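Local coordinates for haloacid dehalogenase-like hydrolase (Salmonella enterica subsp. enterica serovar Typhi, PDB 4EZE), which probably hydrolyses O-phosphoserine to serine and phosphate, the last step of serine biosynthesis, with magnesium as cofactor, at residues Asp97-Pro102 / Leu309-Glu314; Arg130-Ser135 / Gly161-Thr166; Asn273-Leu278 / Arg294-His299. All blocks are in the same frame, centred on the assembly; numbering follows the deposited sequence.

In the fold
From the N terminus the chain first builds a four-stranded antiparallel sheet, whose edge strand 97-100 starts contact 1. It then enters the parallel-sheet core at strand 110-113 and leaves it for a set of helices, where contact 2 (130-135 with 161-166) closes a short helical excursion. Back in the core, contact 3 (273-278 with 294-299) closes a smaller loop and packs helix 275-280 against the end of helix 291-296. Contact 1 is completed last, when residues 309-314 return to strand 97-100. Contacts 2 and 3 follow one another in series, both nested within contact 1. Contact 3 touches contact 1 through H299, whereas contact 2 lies on the opposite side of the chain's centre, about 40 Å from contact 1 between centres.

Contact 1 (Asp97-Pro102 / Leu309-Glu314); sequences DFFIKP and LLFLIE
F99 receives the branched end of L312 over one face of its ring, and this joins the edge strand of the N-terminal antiparallel sheet to the C-terminal tail of the Rossmann-like HAD core. L312 CG stands 4.1 Å above the plane of the F99 ring, displaced toward the rim, so the leucine covers one side of the ring and not its middle. Its methyl CD2 is 3.6 Å from F99 CD1, and its other methyl, CD1, is 3.9 Å from F99 CE1. The same CD2 also meets the proline ring, 3.9 Å from P102 CD. Leucine suits this place because its two methyls can spread over a flat ring while one of them also touches the proline ring. On the other side of CG, F99 CD2 comes 4.1 Å from F311 CB. The closest atom of F311 is this beta carbon: with CG beside its backbone N (chi1 -63°), the ring leads off to Y27, whose ring plane is turned about 45° to its own, and to Y69, edge-to-face.

The alternation of a strand decides which side chains take part. F99 points to the tail, while F98 packs on helix 81-93 and I100 points away, and backbone bonds of D97, F99 and K101 to strand 23-29 hold the strand in its sheet. L312 further rests on T283 and I285 of strand 283-287, so it is wedged between the two sheets. No hydrogen bond crosses between the segments; at the margins K101 forms a salt bridge with D315 and E314 one with K194. The tail itself is tightly curled: L312 N bonds to L309 O at 2.9 Å, and L310 O accepts from both I313 N and E314 N.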
loop_
_atom_site.group_PDB
_atom_site.type_symbol
_atom_site.label_atom_id
_atom_site.label_comp_id
_atom_site.label_asym_id
_atom_site.label_seq_id
_atom_site.Cartn_x
_atom_site.Cartn_y
_atom_site.Cartn_z
ATOM N N ASP A 97 -10.070 -2.928 -12.096
ATOM C CA ASP A 97 -9.950 -3.047 -10.661
ATOM C C ASP A 97 -11.344 -3.147 -10.096
ATOM O O ASP A 97 -12.323 -2.716 -10.727
ATOM C CB ASP A 97 -9.242 -1.816 -10.079
ATOM C CG ASP A 97 -7.737 -1.908 -10.200
ATOM O OD1 ASP A 97 -7.199 -2.943 -9.743
ATOM O OD2 ASP A 97 -7.105 -0.961 -10.749
ATOM N N PHE A 98 -11.452 -3.684 -8.892
ATOM C CA PHE A 98 -12.748 -3.631 -8.242
ATOM C C PHE A 98 -12.529 -3.616 -6.753
ATOM O O PHE A 98 -11.415 -3.882 -6.278
ATOM C CB PHE A 98 -13.589 -4.850 -8.631
ATOM C CG PHE A 98 -13.015 -6.169 -8.141
ATOM C CD1 PHE A 98 -13.319 -6.647 -6.887
ATOM C CD2 PHE A 98 -12.176 -6.923 -8.947
ATOM C CE1 PHE A 98 -12.819 -7.857 -6.449
ATOM C CE2 PHE A 98 -11.663 -8.126 -8.509
ATOM C CZ PHE A 98 -11.984 -8.597 -7.269
ATOM N N PHE A 99 -13.596 -3.310 -6.022
ATOM C CA PHE A 99 -13.586 -3.441 -4.579
ATOM C C PHE A 99 -14.883 -4.034 -4.096
ATOM O O PHE A 99 -15.971 -3.638 -4.537
ATOM C CB PHE A 99 -13.383 -2.091 -3.922
ATOM C CG PHE A 99 -11.979 -1.620 -3.980
ATOM C CD1 PHE A 99 -11.013 -2.219 -3.190
ATOM C CD2 PHE A 99 -11.609 -0.608 -4.851
ATOM C CE1 PHE A 99 -9.698 -1.797 -3.243
ATOM C CE2 PHE A 99 -10.294 -0.184 -4.907
ATOM C CZ PHE A 99 -9.341 -0.777 -4.101
ATOM N N ILE A 100 -14.762 -5.004 -3.206
ATOM C CA ILE A 100 -15.910 -5.485 -2.477
ATOM C C ILE A 100 -16.012 -4.621 -1.241
ATOM O O ILE A 100 -15.148 -4.652 -0.377
ATOM C CB ILE A 100 -15.761 -6.952 -2.090
ATOM C CG1 ILE A 100 -15.886 -7.829 -3.339
ATOM C CG2 ILE A 100 -16.831 -7.340 -1.081
ATOM C CD1 ILE A 100 -15.344 -9.224 -3.108
ATOM N N LYS A 101 -17.060 -3.814 -1.179
ATOM C CA LYS A 101 -17.219 -2.888 -0.068
ATOM C C LYS A 101 -17.169 -3.607 1.279
ATOM O O LYS A 101 -17.928 -4.528 1.540
ATOM C CB LYS A 101 -18.509 -2.107 -0.219
ATOM C CG LYS A 101 -18.761 -1.098 0.885
ATOM C CD LYS A 101 -19.997 -0.270 0.553
ATOM C CE LYS A 101 -20.393 0.665 1.682
ATOM N NZ LYS A 101 -21.394 1.659 1.200
ATOM N N PRO A 102 -16.237 -3.195 2.139
ATOM C CA PRO A 102 -16.180 -3.806 3.445
ATOM C C PRO A 102 -17.424 -3.457 4.285
ATOM O O PRO A 102 -18.015 -2.406 4.099
ATOM C CB PRO A 102 -14.918 -3.185 4.061
ATOM C CG PRO A 102 -14.156 -2.590 2.925
ATOM C CD PRO A 102 -15.198 -2.173 1.944
ATOM N N LEU A 309 -8.708 4.491 -3.153
ATOM C CA LEU A 309 -9.016 4.295 -1.732
ATOM C C LEU A 309 -10.349 4.974 -1.353
ATOM O O LEU A 309 -10.983 4.644 -0.345
ATOM C CB LEU A 309 -7.900 4.827 -0.851
ATOM C CG LEU A 309 -6.551 4.130 -0.971
ATOM C CD1 LEU A 309 -5.566 4.877 -0.104
ATOM C CD2 LEU A 309 -6.676 2.708 -0.475
ATOM N N LEU A 310 -10.799 5.926 -2.151
ATOM C CA LEU A 310 -12.125 6.472 -1.866
ATOM C C LEU A 310 -13.160 5.385 -1.572
ATOM O O LEU A 310 -13.934 5.505 -0.617
ATOM C CB LEU A 310 -12.623 7.326 -3.021
ATOM C CG LEU A 310 -13.844 8.141 -2.586
ATOM C CD1 LEU A 310 -13.412 9.156 -1.550
ATOM C CD2 LEU A 310 -14.474 8.827 -3.774
ATOM N N PHE A 311 -13.188 4.336 -2.400
ATOM C CA PHE A 311 -14.217 3.281 -2.273
ATOM C C PHE A 311 -14.207 2.549 -0.949
ATOM O O PHE A 311 -15.136 1.827 -0.615
ATOM C CB PHE A 311 -14.157 2.301 -3.448
ATOM C CG PHE A 311 -14.463 2.960 -4.746
ATOM C CD1 PHE A 311 -13.430 3.419 -5.556
ATOM C CD2 PHE A 311 -15.780 3.229 -5.103
ATOM C CE1 PHE A 311 -13.698 4.080 -6.741
ATOM C CE2 PHE A 311 -16.064 3.887 -6.291
ATOM C CZ PHE A 311 -15.027 4.315 -7.113
ATOM N N LEU A 312 -13.152 2.738 -0.181
ATOM C CA LEU A 312 -13.069 2.026 1.055
ATOM C C LEU A 312 -13.276 2.972 2.240
ATOM O O LEU A 312 -13.193 2.544 3.379
ATOM C CB LEU A 312 -11.714 1.338 1.175
ATOM C CG LEU A 312 -11.296 0.412 0.032
ATOM C CD1 LEU A 312 -9.803 0.180 0.152
ATOM C CD2 LEU A 312 -12.012 -0.914 0.046
ATOM N N ILE A 313 -13.530 4.251 1.985
ATOM C CA ILE A 313 -13.714 5.167 3.109
ATOM C C ILE A 313 -14.915 6.093 2.979
ATOM O O ILE A 313 -15.338 6.688 3.969
ATOM C CB ILE A 313 -12.449 5.993 3.396
ATOM C CG1 ILE A 313 -12.169 6.959 2.252
ATOM C CG2 ILE A 313 -11.259 5.067 3.622
ATOM C CD1 ILE A 313 -11.031 7.900 2.578
ATOM N N GLU A 314 -15.455 6.207 1.769
ATOM C CA GLU A 314 -16.656 7.021 1.506
ATOM C C GLU A 314 -17.878 6.103 1.365
ATOM O O GLU A 314 -17.887 5.207 0.531
ATOM C CB GLU A 314 -16.484 7.856 0.231
ATOM C CG GLU A 314 -17.721 8.661 -0.166
ATOM C CD GLU A 314 -18.364 9.357 1.040
ATOM O OE1 GLU A 314 -17.729 10.248 1.638
ATOM O OE2 GLU A 314 -19.506 9.020 1.402
#

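Contact 2 (Arg130-Ser135 / Gly161-Thr166); sequences RELGMS and GMLKGT
M162 and M134 meet methyl to methyl, M134 CE lying 3.4 Å from M162 CE, which is tight for two carbons. M162 gets there by folding at both outer torsions (chi2 -76°, chi3 -55°), a bend that the unbranched, flexible methionine chain makes easily. Its carbonyl also has the sulfur of the partner close by, with M134 SD 3.7 Å from M162 O. L163 comes next; its CD2 is 4.4 Å from L132 CD1, a looser touch, and its side chain also packs on I138. The backbone bond from T166 N to L163 O, 3.0 Å, closes the type II turn from L163 to T166, in which G165 takes the positive phi that glycine accepts readily; T166 OG1, 2.7 Å from L163 O, is a second grip on the same oxygen. T166 then offers L132 CD1 both its branches, OG1 at 3.4 Å and CG2 at 4.1 Å. In the other segment, G133 follows helix 124-131 in a Schellman motif, and M134 occupies the N-cap position of helix 135-146. Two inter-helix loops packed through leucine, methionine and threonine side chains are consistent with the helical cap of phosphoserine phosphatases in the HAD superfamily.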
loop_
_atom_site.group_PDB
_atom_site.type_symbol
_atom_site.label_atom_id
_atom_site.label_comp_id
_atom_site.label_asym_id
_atom_site.label_seq_id
_atom_site.Cartn_x
_atom_site.Cartn_y
_atom_site.Cartn_z
ATOM N N ARG A 130 22.458 3.239 -6.733
ATOM C CA ARG A 130 22.731 3.578 -8.117
ATOM C C ARG A 130 23.421 4.931 -8.195
ATOM O O ARG A 130 24.323 5.127 -8.998
ATOM C CB ARG A 130 21.489 3.517 -9.013
ATOM C CG ARG A 130 21.818 2.940 -10.391
ATOM C CD ARG A 130 20.657 2.973 -11.373
ATOM N NE ARG A 130 20.090 4.311 -11.451
ATOM C CZ ARG A 130 18.889 4.626 -10.986
ATOM N NH1 ARG A 130 18.138 3.677 -10.440
ATOM N NH2 ARG A 130 18.435 5.874 -11.078
ATOM N N GLU A 131 23.018 5.857 -7.337
ATOM C CA GLU A 131 23.675 7.152 -7.267
ATOM C C GLU A 131 25.175 6.999 -6.947
ATOM O O GLU A 131 25.984 7.826 -7.346
ATOM C CB GLU A 131 23.011 8.012 -6.200
ATOM C CG GLU A 131 23.601 9.395 -6.051
ATOM C CD GLU A 131 23.049 10.352 -7.080
ATOM O OE1 GLU A 131 22.302 9.891 -7.973
ATOM O OE2 GLU A 131 23.357 11.558 -6.994
ATOM N N LEU A 132 25.535 5.930 -6.244
ATOM C CA LEU A 132 26.889 5.753 -5.751
ATOM C C LEU A 132 27.706 4.778 -6.583
ATOM O O LEU A 132 28.866 4.499 -6.268
ATOM C CB LEU A 132 26.861 5.291 -4.288
ATOM C CG LEU A 132 26.251 6.355 -3.376
ATOM C CD1 LEU A 132 26.436 6.038 -1.900
ATOM C CD2 LEU A 132 26.835 7.712 -3.714
ATOM N N GLY A 133 27.117 4.255 -7.646
ATOM C CA GLY A 133 27.836 3.288 -8.480
ATOM C C GLY A 133 27.857 1.871 -7.907
ATOM O O GLY A 133 28.703 1.054 -8.275
ATOM N N MET A 134 26.919 1.553 -7.017
ATOM C CA MET A 134 26.986 0.261 -6.334
ATOM C C MET A 134 25.796 -0.644 -6.572
ATOM O O MET A 134 25.536 -1.545 -5.774
ATOM C CB MET A 134 27.072 0.466 -4.847
ATOM C CG MET A 134 27.680 1.775 -4.411
ATOM S SD MET A 134 28.267 1.429 -2.751
ATOM C CE MET A 134 29.645 0.349 -3.138
ATOM N N SER A 135 25.071 -0.407 -7.652
ATOM C CA SER A 135 23.855 -1.153 -7.905
ATOM C C SER A 135 24.095 -2.645 -7.964
ATOM O O SER A 135 23.244 -3.419 -7.543
ATOM C CB SER A 135 23.211 -0.659 -9.191
ATOM O OG SER A 135 22.872 0.703 -9.024
ATOM N N GLY A 161 25.428 -1.185 5.543
ATOM C CA GLY A 161 26.882 -1.218 5.731
ATOM C C GLY A 161 27.627 -0.754 4.488
ATOM O O GLY A 161 28.713 -0.190 4.589
ATOM N N MET A 162 27.038 -0.991 3.315
ATOM C CA MET A 162 27.669 -0.646 2.038
ATOM C C MET A 162 27.622 0.838 1.812
ATOM O O MET A 162 28.315 1.352 0.950
ATOM C CB MET A 162 26.950 -1.303 0.857
ATOM C CG MET A 162 27.064 -2.822 0.778
ATOM S SD MET A 162 28.677 -3.336 0.165
ATOM C CE MET A 162 28.751 -2.438 -1.385
ATOM N N LEU A 163 26.796 1.527 2.587
ATOM C CA LEU A 163 26.556 2.944 2.359
ATOM C C LEU A 163 27.253 3.846 3.379
ATOM O O LEU A 163 27.083 5.077 3.369
ATOM C CB LEU A 163 25.050 3.212 2.385
ATOM C CG LEU A 163 24.200 2.371 1.435
ATOM C CD1 LEU A 163 22.734 2.759 1.585
ATOM C CD2 LEU A 163 24.658 2.540 -0.009
ATOM N N LYS A 164 28.020 3.237 4.272
ATOM C CA LYS A 164 28.698 3.982 5.305
ATOM C C LYS A 164 29.477 5.146 4.707
ATOM O O LYS A 164 30.152 4.993 3.697
ATOM C CB LYS A 164 29.650 3.060 6.049
ATOM C CG LYS A 164 30.107 3.639 7.378
ATOM C CD LYS A 164 31.185 2.776 8.016
ATOM C CE LYS A 164 31.896 3.506 9.153
ATOM N NZ LYS A 164 33.076 2.738 9.656
ATOM N N GLY A 165 29.409 6.307 5.337
ATOM C CA GLY A 165 30.061 7.501 4.781
ATOM C C GLY A 165 29.268 8.351 3.777
ATOM O O GLY A 165 29.726 9.417 3.378
ATOM N N THR A 166 28.079 7.918 3.365
ATOM C CA THR A 166 27.299 8.728 2.424
ATOM C C THR A 166 26.875 10.031 3.079
ATOM O O THR A 166 26.353 10.035 4.191
ATOM C CB THR A 166 26.035 7.996 1.959
ATOM O OG1 THR A 166 26.386 6.732 1.392
ATOM C CG2 THR A 166 25.294 8.818 0.939
#

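Contact 3 (Asn273-Leu278 / Arg294-His299); sequences NDLPML and REKIHH
I297 fits its side chain between L275 and L278, just past the end of helix 291-296. Its first torsion sets CG1 beside the backbone N, 3.9 Å from L275 CD2 and 4.1 Å from L278 CD1. The second torsion (chi2 -74°) then folds CD1 off the extended line, to 3.8 Å from L278 CB. This one bent arm meets L275 with CG1 and L278 with both atoms, so isoleucine can serve two leucines one helical turn apart. Both leucines hold CG beside the backbone N (chi1 -77° in L275), which turns L275 CD2 and L278 CD1 to I297 CG1. The L275 and I297 side chains run antiparallel alongside one another, while the I297 arm lies across L278. K296 continues the row outward: its CB is 4.1 Å from L275 CD2, and a bend at chi4 (63°) brings NZ to 4.0 Å from L275 CD1. Lysine suits this exposed edge, its methylenes packing while the ammonium stays at the surface.

The two helices follow successive strands of the parallel sheet in the Rossmann-like HAD fold. L278 N bonds to D274 O at 2.8 Å, and D274 forms a salt bridge with K247. No hydrogen bond joins the segments: helix 275-280 packs on the end of helix 291-296 and the residue after it through apolar contacts with an exposed lysine at their edge, the L278 side chain about 9 Å from the sodium ion.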
loop_
_atom_site.group_PDB
_atom_site.type_symbol
_atom_site.label_atom_id
_atom_site.label_comp_id
_atom_site.label_asym_id
_atom_site.label_seq_id
_atom_site.Cartn_x
_atom_site.Cartn_y
_atom_site.Cartn_z
ATOM N N ASN A 273 7.303 -8.419 2.978
ATOM C CA ASN A 273 7.522 -7.912 4.335
ATOM C C ASN A 273 6.354 -7.053 4.847
ATOM O O ASN A 273 6.393 -6.561 5.967
ATOM C CB ASN A 273 8.872 -7.188 4.488
ATOM C CG ASN A 273 9.060 -6.075 3.489
ATOM O OD1 ASN A 273 8.109 -5.374 3.120
ATOM N ND2 ASN A 273 10.295 -5.905 3.034
ATOM N N ASP A 274 5.309 -6.931 4.019
ATOM C CA ASP A 274 4.101 -6.186 4.339
ATOM C C ASP A 274 2.968 -7.143 4.758
ATOM O O ASP A 274 1.984 -6.724 5.382
ATOM C CB ASP A 274 3.644 -5.349 3.127
ATOM C CG ASP A 274 4.537 -4.140 2.856
ATOM O OD1 ASP A 274 4.919 -3.451 3.808
ATOM O OD2 ASP A 274 4.837 -3.858 1.674
ATOM N N LEU A 275 3.087 -8.421 4.421
ATOM C CA LEU A 275 1.972 -9.354 4.710
ATOM C C LEU A 275 1.417 -9.334 6.157
ATOM O O LEU A 275 0.193 -9.264 6.355
ATOM C CB LEU A 275 2.311 -10.778 4.288
ATOM C CG LEU A 275 2.213 -11.034 2.778
ATOM C CD1 LEU A 275 2.771 -12.408 2.446
ATOM C CD2 LEU A 275 0.777 -10.948 2.292
ATOM N N PRO A 276 2.298 -9.421 7.172
ATOM C CA PRO A 276 1.790 -9.440 8.547
ATOM C C PRO A 276 0.967 -8.202 8.839
ATOM O O PRO A 276 -0.144 -8.295 9.365
ATOM C CB PRO A 276 3.064 -9.446 9.374
ATOM C CG PRO A 276 4.015 -10.210 8.520
ATOM C CD PRO A 276 3.729 -9.763 7.117
ATOM N N MET A 277 1.507 -7.052 8.457
ATOM C CA MET A 277 0.809 -5.786 8.597
ATOM C C MET A 277 -0.490 -5.718 7.791
ATOM O O MET A 277 -1.494 -5.200 8.268
ATOM C CB MET A 277 1.734 -4.643 8.193
ATOM C CG MET A 277 1.129 -3.274 8.339
ATOM S SD MET A 277 2.335 -1.972 8.030
ATOM C CE MET A 277 2.333 -1.933 6.236
ATOM N N LEU A 278 -0.490 -6.220 6.568
ATOM C CA LEU A 278 -1.721 -6.155 5.771
ATOM C C LEU A 278 -2.757 -7.176 6.237
ATOM O O LEU A 278 -3.976 -6.939 6.150
ATOM C CB LEU A 278 -1.436 -6.385 4.288
ATOM C CG LEU A 278 -0.442 -5.483 3.571
ATOM C CD1 LEU A 278 -0.307 -5.989 2.150
ATOM C CD2 LEU A 278 -0.935 -4.053 3.553
ATOM N N ARG A 294 -0.451 -10.746 -3.783
ATOM C CA ARG A 294 -1.710 -10.731 -4.515
ATOM C C ARG A 294 -2.539 -11.982 -4.160
ATOM O O ARG A 294 -3.756 -12.010 -4.315
ATOM C CB ARG A 294 -1.451 -10.620 -6.026
ATOM C CG ARG A 294 -0.900 -9.263 -6.485
ATOM C CD ARG A 294 -0.318 -9.335 -7.899
ATOM N NE ARG A 294 -0.110 -8.023 -8.523
ATOM C CZ ARG A 294 -0.890 -7.517 -9.485
ATOM N NH1 ARG A 294 -1.918 -8.234 -9.925
ATOM N NH2 ARG A 294 -0.647 -6.304 -10.014
ATOM N N GLU A 295 -1.879 -13.023 -3.667
ATOM C CA GLU A 295 -2.593 -14.264 -3.383
ATOM C C GLU A 295 -3.199 -14.330 -1.997
ATOM O O GLU A 295 -4.235 -14.963 -1.805
ATOM C CB GLU A 295 -1.716 -15.487 -3.625
ATOM C CG GLU A 295 -1.534 -15.818 -5.096
ATOM C CD GLU A 295 -1.014 -17.226 -5.303
ATOM O OE1 GLU A 295 -1.450 -18.129 -4.557
ATOM O OE2 GLU A 295 -0.173 -17.426 -6.207
ATOM N N LYS A 296 -2.577 -13.694 -1.015
ATOM C CA LYS A 296 -3.211 -13.658 0.299
ATOM C C LYS A 296 -4.121 -12.447 0.488
ATOM O O LYS A 296 -5.071 -12.508 1.265
ATOM C CB LYS A 296 -2.172 -13.730 1.417
ATOM C CG LYS A 296 -1.409 -15.042 1.446
ATOM C CD LYS A 296 -0.907 -15.363 2.844
ATOM C CE LYS A 296 0.124 -16.480 2.813
ATOM N NZ LYS A 296 1.342 -16.075 2.052
ATOM N N ILE A 297 -3.851 -11.349 -0.218
ATOM C CA ILE A 297 -4.620 -10.123 0.019
ATOM C C ILE A 297 -5.553 -9.779 -1.123
ATOM O O ILE A 297 -5.116 -9.537 -2.243
ATOM C CB ILE A 297 -3.721 -8.918 0.313
ATOM C CG1 ILE A 297 -2.688 -9.280 1.392
ATOM C CG2 ILE A 297 -4.588 -7.723 0.684
ATOM C CD1 ILE A 297 -3.237 -9.395 2.807
ATOM N N HIS A 298 -6.840 -9.709 -0.803
ATOM C CA HIS A 298 -7.908 -9.708 -1.788
ATOM C C HIS A 298 -8.461 -8.339 -2.161
ATOM O O HIS A 298 -9.170 -8.196 -3.172
ATOM C CB HIS A 298 -9.016 -10.637 -1.303
ATOM C CG HIS A 298 -8.561 -12.050 -1.140
ATOM N ND1 HIS A 298 -9.410 -13.074 -0.782
ATOM C CD2 HIS A 298 -7.342 -12.613 -1.318
ATOM C CE1 HIS A 298 -8.728 -14.204 -0.723
ATOM N NE2 HIS A 298 -7.472 -13.951 -1.042
ATOM N N HIS A 299 -8.127 -7.329 -1.367
ATOM C CA HIS A 299 -8.316 -5.943 -1.820
ATOM C C HIS A 299 -7.048 -5.544 -2.581
ATOM O O HIS A 299 -5.948 -5.671 -2.048
ATOM C CB HIS A 299 -8.486 -5.012 -0.628
ATOM C CG HIS A 299 -9.771 -5.196 0.118
ATOM N ND1 HIS A 299 -11.004 -5.130 -0.500
ATOM C CD2 HIS A 299 -10.020 -5.371 1.440
ATOM C CE1 HIS A 299 -11.958 -5.275 0.406
ATOM N NE2 HIS A 299 -11.390 -5.429 1.591
#